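Coatomer subunit delta (Saccharomyces cerevisiae, PDB 5FJZ) is part of the coatomer (COPI) vesicle coat, probably serving retrograde Golgi-to-ER transport, and here its mu-homology domain binds a tryptophan-motif peptide of Dsl1. Local coordinates at residues A[15-20]-A[54-59]; A[40-45]-A[239-244]. All blocks are in the same frame, centred on the assembly; numbering follows the deposited sequence.

Overall arrangement
Interactions 1 and 2 all but coincide in the interior between two sheets of the mu-homology domain, their centres about 3 Å apart. Each pairs a strand of the large mixed sheet with one from the small three-stranded antiparallel sheet that faces it. Strands 15-27 and 33-46 are neighbours in the first, 54-58 and 241-246 in the second. Backbone bonds join the contacts within each sheet, probably Ser18 N to Glu43 O and Lys57 N to Ser243 O. Along the chain the order is 15-20, 40-45, 54-59, then, after a long excursion, 239-244, so residues late in the chain close the same packed layer as the early ones, and one of its strands, 33-46, also reaches the Dsl1 peptide.

Interaction 1. Residues A[15-20]-A[54-59]; sequences ILISIK and SNLKLA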
ATOM      1  N   ILE A  15      18.306 -18.373 -21.550  1.00 22.76           N
ATOM      2  CA  ILE A  15      17.093 -18.632 -20.778  1.00 22.47           C
ATOM      3  C   ILE A  15      17.459 -18.788 -19.320  1.00 22.30           C
ATOM      4  O   ILE A  15      18.310 -19.609 -18.969  1.00 22.64           O
ATOM      5  CB  ILE A  15      16.348 -19.908 -21.231  1.00 20.95           C
ATOM      6  CG1 ILE A  15      15.817 -19.690 -22.662  1.00 22.90           C
ATOM      7  CG2 ILE A  15      15.176 -20.213 -20.315  1.00 19.92           C
ATOM      8  CD1 ILE A  15      15.141 -20.868 -23.282  1.00 19.32           C
ATOM      9  N   LEU A  16      16.746 -18.054 -18.449  1.00 20.55           N
ATOM     10  CA  LEU A  16      16.875 -18.249 -17.019  1.00 19.52           C
ATOM     11  C   LEU A  16      15.535 -18.372 -16.409  1.00 17.63           C
ATOM     12  O   LEU A  16      14.693 -17.451 -16.553  1.00 20.45           O
ATOM     13  CB  LEU A  16      17.670 -17.091 -16.364  1.00 21.45           C
ATOM     14  CG  LEU A  16      17.832 -17.169 -14.847  1.00 24.47           C
ATOM     15  CD1 LEU A  16      18.752 -18.336 -14.435  1.00 23.65           C
ATOM     16  CD2 LEU A  16      18.470 -15.893 -14.358  1.00 27.10           C
ATOM     17  N   ILE A  17      15.311 -19.493 -15.691  1.00 18.02           N
ATOM     18  CA  ILE A  17      14.051 -19.746 -15.033  1.00 16.63           C
ATOM     19  C   ILE A  17      14.235 -19.602 -13.528  1.00 17.48           C
ATOM     20  O   ILE A  17      15.180 -20.160 -12.964  1.00 20.68           O
ATOM     21  CB  ILE A  17      13.524 -21.175 -15.385  1.00 17.73           C
ATOM     22  CG1 ILE A  17      13.174 -21.277 -16.881  1.00 23.64           C
ATOM     23  CG2 ILE A  17      12.353 -21.516 -14.498  1.00 16.74           C
ATOM     24  CD1 ILE A  17      13.127 -22.706 -17.356  1.00 23.81           C
ATOM     25  N   SER A  18      13.366 -18.808 -12.876  1.00 17.75           N
ATOM     26  CA  SER A  18      13.444 -18.571 -11.452  0.50 20.30           C
ATOM     27  C   SER A  18      12.196 -19.125 -10.804  1.00 20.50           C
ATOM     28  O   SER A  18      11.080 -18.774 -11.181  1.00 22.26           O
ATOM     29  CB  SER A  18      13.590 -17.084 -11.162  0.50 23.72           C
ATOM     30  OG  SER A  18      13.672 -16.886  -9.772  0.50 31.58           O
ATOM     31  N   ILE A  19      12.372 -20.016  -9.796  1.00 17.18           N
ATOM     32  CA  ILE A  19      11.250 -20.529  -9.081  1.00 19.19           C
ATOM     33  C   ILE A  19      11.321 -19.954  -7.671  1.00 22.14           C
ATOM     34  O   ILE A  19      12.284 -20.277  -6.891  1.00 23.41           O
ATOM     35  CB  ILE A  19      11.315 -22.068  -9.041  1.00 20.75           C
ATOM     36  CG1 ILE A  19      11.295 -22.644 -10.468  1.00 22.22           C
ATOM     37  CG2 ILE A  19      10.167 -22.660  -8.242  1.00 20.58           C
ATOM     38  CD1 ILE A  19      11.607 -24.140 -10.550  1.00 21.62           C
ATOM     39  N   LYS A  20      10.392 -19.053  -7.365  1.00 18.21           N
ATOM     40  CA  LYS A  20      10.513 -18.247  -6.127  1.00 18.51           C
ATOM     41  C   LYS A  20       9.387 -18.545  -5.209  1.00 18.18           C
ATOM     42  O   LYS A  20       8.220 -18.472  -5.628  1.00 20.61           O
ATOM     43  CB  LYS A  20      10.512 -16.768  -6.511  1.00 17.03           C
ATOM     44  CG  LYS A  20      11.750 -16.297  -7.252  1.00 24.30           C
ATOM     45  CD  LYS A  20      11.609 -14.813  -7.686  1.00 27.70           C
ATOM     46  CE  LYS A  20      12.970 -14.186  -7.862  1.00 37.42           C
ATOM     47  NZ  LYS A  20      12.908 -12.937  -8.692  1.00 40.06           N
ATOM     48  N   SER A  54       9.921 -20.766 -27.321  1.00 31.41           N
ATOM     49  CA  SER A  54      10.254 -21.889 -26.476  1.00 30.42           C
ATOM     50  C   SER A  54       9.096 -22.235 -25.586  1.00 28.51           C
ATOM     51  O   SER A  54       8.143 -21.446 -25.387  1.00 27.45           O
ATOM     52  CB  SER A  54      11.514 -21.555 -25.683  1.00 29.85           C
ATOM     53  OG  SER A  54      11.364 -20.270 -25.055  1.00 28.09           O
ATOM     54  N   ASN A  55       9.096 -23.476 -25.111  1.00 27.53           N
ATOM     55  CA  ASN A  55       8.130 -23.936 -24.175  1.00 22.88           C
ATOM     56  C   ASN A  55       8.829 -24.658 -23.042  1.00 22.24           C
ATOM     57  O   ASN A  55       9.917 -25.217 -23.209  1.00 25.74           O
ATOM     58  CB  ASN A  55       7.138 -24.954 -24.766  1.00 30.28           C
ATOM     59  CG  ASN A  55       6.109 -24.353 -25.729  1.00 35.36           C
ATOM     60  OD1 ASN A  55       5.989 -23.121 -25.958  1.00 34.35           O
ATOM     61  ND2 ASN A  55       5.384 -25.242 -26.330  1.00 34.96           N
ATOM     62  N   LEU A  56       8.257 -24.585 -21.841  1.00 23.26           N
ATOM     63  CA  LEU A  56       8.934 -25.129 -20.634  1.00 28.12           C
ATOM     64  C   LEU A  56       8.177 -26.359 -20.254  1.00 27.42           C
ATOM     65  O   LEU A  56       6.983 -26.319 -20.251  1.00 28.77           O
ATOM     66  CB  LEU A  56       8.780 -24.150 -19.450  1.00 30.68           C
ATOM     67  CG  LEU A  56       9.687 -22.936 -19.287  1.00 33.60           C
ATOM     68  CD1 LEU A  56      10.223 -22.308 -20.550  1.00 37.55           C
ATOM     69  CD2 LEU A  56       9.052 -21.910 -18.348  1.00 35.82           C
ATOM     70  N   LYS A  57       8.884 -27.457 -19.965  1.00 34.72           N
ATOM     71  CA  LYS A  57       8.222 -28.667 -19.477  1.00 33.84           C
ATOM     72  C   LYS A  57       8.521 -28.765 -18.007  1.00 22.92           C
ATOM     73  O   LYS A  57       9.669 -28.810 -17.623  1.00 23.21           O
ATOM     74  CB  LYS A  57       8.722 -29.946 -20.162  1.00 36.75           C
ATOM     75  CG  LYS A  57       8.009 -30.283 -21.456  1.00 50.06           C
ATOM     76  CD  LYS A  57       8.554 -31.589 -22.057  1.00 57.90           C
ATOM     77  CE  LYS A  57       8.164 -31.755 -23.525  1.00 62.13           C
ATOM     78  NZ  LYS A  57       9.101 -32.702 -24.192  1.00 64.37           N
ATOM     79  N   LEU A  58       7.478 -28.782 -17.188  1.00 26.08           N
ATOM     80  CA  LEU A  58       7.703 -28.923 -15.759  1.00 25.62           C
ATOM     81  C   LEU A  58       8.057 -30.363 -15.441  1.00 26.01           C
ATOM     82  O   LEU A  58       7.634 -31.256 -16.158  1.00 24.97           O
ATOM     83  CB  LEU A  58       6.459 -28.536 -15.023  1.00 25.14           C
ATOM     84  CG  LEU A  58       5.863 -27.110 -15.298  1.00 26.25           C
ATOM     85  CD1 LEU A  58       4.700 -26.783 -14.460  1.00 29.51           C
ATOM     86  CD2 LEU A  58       6.889 -26.029 -15.092  1.00 31.10           C
ATOM     87  N   ALA A  59       8.744 -30.575 -14.320  1.00 27.73           N
ATOM     88  CA  ALA A  59       9.154 -31.939 -13.871  1.00 24.28           C
ATOM     89  C   ALA A  59       7.956 -32.868 -13.702  1.00 20.35           C
ATOM     90  O   ALA A  59       6.818 -32.482 -13.342  1.00 18.94           O
ATOM     91  CB  ALA A  59       9.898 -31.911 -12.563  1.00 26.49           C
TER
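Ile15 and Ile17 face Ser54 and Leu56 across the interface between two facing beta-sheets. The two segments run in roughly the same direction and begin in step: the CA atoms of Ile15 and Ser54 are 9.5 Å apart, those of Ile17 and Leu56 9.3 Å. Further on they diverge, with the CA atoms of Ile19 and Leu58 already 11.3 Å apart. These are spacings of facing sheets, and no backbone hydrogen bond passes between the segments.

All four residues send their CB toward the other strand. Ile17 and Leu56 make the closer contact, tip to tip: the terminal CD1 of Ile17 lies 4.0 Å from CG of Leu56, almost equally far from both leucine methyls, so that it meets the fork of the branch. Ile17 holds CG1 beside its backbone N and opposite the carbonyl carbon (chi1 -66°), and the nearly extended second torsion (160°) carries CD1 out to the leucine. Two residues earlier on each strand, CD1 of Ile15 comes to 4.2 Å from OG of Ser54. Val244, on the strand beside 54-58, touches the side chains of both isoleucines, and Ile241 adds to the packing on Ile17.

The contact packs strand 15-27 of the large sheet against strand 54-58 of the small one, and both segments lie in the region found experimentally to interact with DSL1. Its chemistry is that of a beta-sandwich interior: buried aliphatic groups pack against each other, with no hydrogen bond between the segments. Ser54, the one polar residue among the four that touch, has its hydroxyl bonded to Leu51 O, consistent with its lying against a hydrocarbon.

Interaction 2. Residues A[40-45]-A[239-244]; sequences GVLELR and MAIQSV
Leu42 is the residue of segment 40-45 that meets both Met239 and Ile241. Just before it, the CB of Val41 points away from segment 239-244. Leu42 turns its CB toward that segment, with CG anti to the backbone N (chi1 -167°), and its CD1 methyl makes the closest approach to both partners. It stands 3.9 Å from CD1 of Ile241, the two side chains crossing obliquely, and 4.4 Å from SD of Met239, so a single methyl lodges beside both a thioether and a branched aliphatic chain. Glu43 and Arg45 have their partners outside segment 239-244. Glu43 forms a salt bridge through OE1 with NZ of Lys20 and packs on the backbone of the bound Dsl1 peptide, while Arg45 pairs through NE with Asp101.

Segment 239-244 enters its strand at Ile241, and Gln242 and Ser243, both opposite Lys57, make a classic beta bulge. The contact thus joins strand 33-46 of the large sheet to the start of strand 241-246, an outer strand of the small sheet. Leu42 also touches Val106, Leu107 and Trp109 of the adjacent strand 104-113 and, across the sandwich, Leu56 and Leu58 of strand 54-58.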
ATOM      1  N   GLY A  40       3.967 -18.953  -4.463  1.00 12.70           N
ATOM      2  CA  GLY A  40       5.091 -19.171  -5.407  1.00 13.66           C
ATOM      3  C   GLY A  40       4.877 -18.562  -6.750  1.00 13.88           C
ATOM      4  O   GLY A  40       3.751 -18.382  -7.137  1.00 14.91           O
ATOM      5  N   VAL A  41       5.963 -18.329  -7.460  1.00 16.06           N
ATOM      6  CA  VAL A  41       5.898 -17.888  -8.839  1.00 16.27           C
ATOM      7  C   VAL A  41       6.994 -18.524  -9.606  1.00 14.14           C
ATOM      8  O   VAL A  41       8.147 -18.687  -9.107  1.00 15.35           O
ATOM      9  CB  VAL A  41       5.926 -16.298  -8.912  1.00 16.50           C
ATOM     10  CG1 VAL A  41       7.272 -15.725  -8.509  1.00 20.15           C
ATOM     11  CG2 VAL A  41       5.739 -15.814 -10.345  1.00 19.13           C
ATOM     12  N   LEU A  42       6.729 -18.815 -10.888  1.00 14.80           N
ATOM     13  CA  LEU A  42       7.694 -19.239 -11.834  1.00 18.80           C
ATOM     14  C   LEU A  42       7.915 -18.096 -12.835  1.00 16.70           C
ATOM     15  O   LEU A  42       6.994 -17.683 -13.500  1.00 17.42           O
ATOM     16  CB  LEU A  42       7.126 -20.470 -12.518  1.00 20.65           C
ATOM     17  CG  LEU A  42       8.281 -21.085 -13.262  1.00 23.47           C
ATOM     18  CD1 LEU A  42       8.267 -22.570 -13.349  1.00 26.75           C
ATOM     19  CD2 LEU A  42       8.285 -20.537 -14.639  1.00 27.07           C
ATOM     20  N   GLU A  43       9.128 -17.556 -12.873  1.00 16.85           N
ATOM     21  CA  GLU A  43       9.495 -16.444 -13.721  1.00 17.72           C
ATOM     22  C   GLU A  43      10.448 -16.925 -14.802  1.00 18.89           C
ATOM     23  O   GLU A  43      11.363 -17.747 -14.562  1.00 16.64           O
ATOM     24  CB  GLU A  43      10.193 -15.365 -12.925  1.00 19.06           C
ATOM     25  CG  GLU A  43       9.270 -14.631 -11.984  1.00 20.71           C
ATOM     26  CD  GLU A  43       9.968 -13.552 -11.173  1.00 24.66           C
ATOM     27  OE1 GLU A  43      11.202 -13.398 -11.267  1.00 32.94           O
ATOM     28  OE2 GLU A  43       9.274 -12.864 -10.425  1.00 26.29           O
ATOM     29  N   LEU A  44      10.242 -16.412 -15.995  1.00 18.37           N
ATOM     30  CA  LEU A  44      11.071 -16.683 -17.152  1.00 15.57           C
ATOM     31  C   LEU A  44      11.757 -15.411 -17.633  1.00 19.73           C
ATOM     32  O   LEU A  44      11.083 -14.403 -17.786  1.00 18.24           O
ATOM     33  CB  LEU A  44      10.121 -17.269 -18.259  1.00 19.67           C
ATOM     34  CG  LEU A  44      10.735 -17.560 -19.616  1.00 23.81           C
ATOM     35  CD1 LEU A  44      11.823 -18.586 -19.451  1.00 26.49           C
ATOM     36  CD2 LEU A  44       9.636 -18.045 -20.573  1.00 28.80           C
ATOM     37  N   ARG A  45      13.069 -15.466 -17.827  1.00 15.40           N
ATOM     38  CA  ARG A  45      13.853 -14.413 -18.435  1.00 19.10           C
ATOM     39  C   ARG A  45      14.480 -15.005 -19.702  1.00 20.81           C
ATOM     40  O   ARG A  45      15.163 -16.059 -19.679  1.00 24.92           O
ATOM     41  CB  ARG A  45      14.896 -13.887 -17.529  1.00 18.63           C
ATOM     42  CG  ARG A  45      14.457 -12.972 -16.392  1.00 20.21           C
ATOM     43  CD  ARG A  45      15.577 -12.725 -15.391  1.00 20.82           C
ATOM     44  NE  ARG A  45      16.795 -12.185 -15.999  1.00 21.85           N
ATOM     45  CZ  ARG A  45      17.979 -12.021 -15.373  1.00 21.07           C
ATOM     46  NH1 ARG A  45      18.099 -12.362 -14.120  1.00 22.71           N
ATOM     47  NH2 ARG A  45      19.031 -11.521 -16.000  1.00 22.42           N
ATOM     48  N   MET A 239       8.633 -27.769  -6.925  1.00 21.90           N
ATOM     49  CA  MET A 239       8.599 -27.284  -8.282  1.00 21.37           C
ATOM     50  C   MET A 239       9.982 -27.320  -8.935  1.00 20.92           C
ATOM     51  O   MET A 239      10.989 -26.978  -8.321  1.00 18.62           O
ATOM     52  CB  MET A 239       7.984 -25.826  -8.268  1.00 22.93           C
ATOM     53  CG  MET A 239       7.763 -25.092  -9.644  1.00 24.61           C
ATOM     54  SD  MET A 239       6.764 -25.894 -10.922  1.00 30.03           S
ATOM     55  CE  MET A 239       5.156 -25.941 -10.133  1.00 22.35           C
ATOM     56  N   ALA A 240      10.000 -27.727 -10.200  1.00 17.43           N
ATOM     57  CA  ALA A 240      11.256 -27.919 -10.930  1.00 19.86           C
ATOM     58  C   ALA A 240      10.927 -28.077 -12.436  1.00 18.00           C
ATOM     59  O   ALA A 240       9.808 -28.282 -12.823  1.00 21.20           O
ATOM     60  CB  ALA A 240      11.957 -29.171 -10.413  1.00 21.06           C
ATOM     61  N   ILE A 241      11.968 -27.947 -13.261  1.00 21.87           N
ATOM     62  CA  ILE A 241      11.874 -27.971 -14.685  1.00 23.32           C
ATOM     63  C   ILE A 241      12.520 -29.276 -15.186  1.00 26.06           C
ATOM     64  O   ILE A 241      13.599 -29.668 -14.729  1.00 23.02           O
ATOM     65  CB  ILE A 241      12.663 -26.808 -15.280  1.00 24.06           C
ATOM     66  CG1 ILE A 241      12.115 -25.478 -14.758  1.00 24.27           C
ATOM     67  CG2 ILE A 241      12.627 -26.838 -16.823  1.00 24.33           C
ATOM     68  CD1 ILE A 241      10.657 -25.225 -15.033  1.00 26.02           C
ATOM     69  N   GLN A 242      11.859 -29.878 -16.144  1.00 26.04           N
ATOM     70  CA  GLN A 242      12.377 -31.114 -16.799  1.00 27.16           C
ATOM     71  C   GLN A 242      13.182 -30.795 -18.034  1.00 24.35           C
ATOM     72  O   GLN A 242      14.266 -31.304 -18.252  1.00 20.90           O
ATOM     73  CB  GLN A 242      11.146 -31.831 -17.244  1.00 29.49           C
ATOM     74  CG  GLN A 242      11.382 -33.009 -18.096  1.00 35.99           C
ATOM     75  CD  GLN A 242      10.593 -34.081 -17.398  1.00 34.66           C
ATOM     76  OE1 GLN A 242       9.511 -34.455 -17.829  1.00 46.30           O
ATOM     77  NE2 GLN A 242      11.087 -34.494 -16.179  1.00 35.11           N
ATOM     78  N   SER A 243      12.634 -29.920 -18.868  1.00 20.78           N
ATOM     79  CA  SER A 243      13.391 -29.476 -20.007  1.00 22.88           C
ATOM     80  C   SER A 243      12.766 -28.190 -20.533  1.00 21.69           C
ATOM     81  O   SER A 243      11.634 -27.782 -20.170  1.00 25.25           O
ATOM     82  CB  SER A 243      13.383 -30.503 -21.138  1.00 26.82           C
ATOM     83  OG  SER A 243      12.027 -30.752 -21.514  1.00 26.27           O
ATOM     84  N   VAL A 244      13.522 -27.593 -21.437  1.00 26.08           N
ATOM     85  CA  VAL A 244      13.020 -26.520 -22.255  1.00 22.43           C
ATOM     86  C   VAL A 244      13.237 -26.938 -23.751  1.00 26.66           C
ATOM     87  O   VAL A 244      14.298 -27.429 -24.119  1.00 22.36           O
ATOM     88  CB  VAL A 244      13.790 -25.228 -21.947  1.00 24.67           C
ATOM     89  CG1 VAL A 244      13.273 -24.101 -22.863  1.00 24.08           C
ATOM     90  CG2 VAL A 244      13.616 -24.780 -20.498  1.00 22.78           C
TER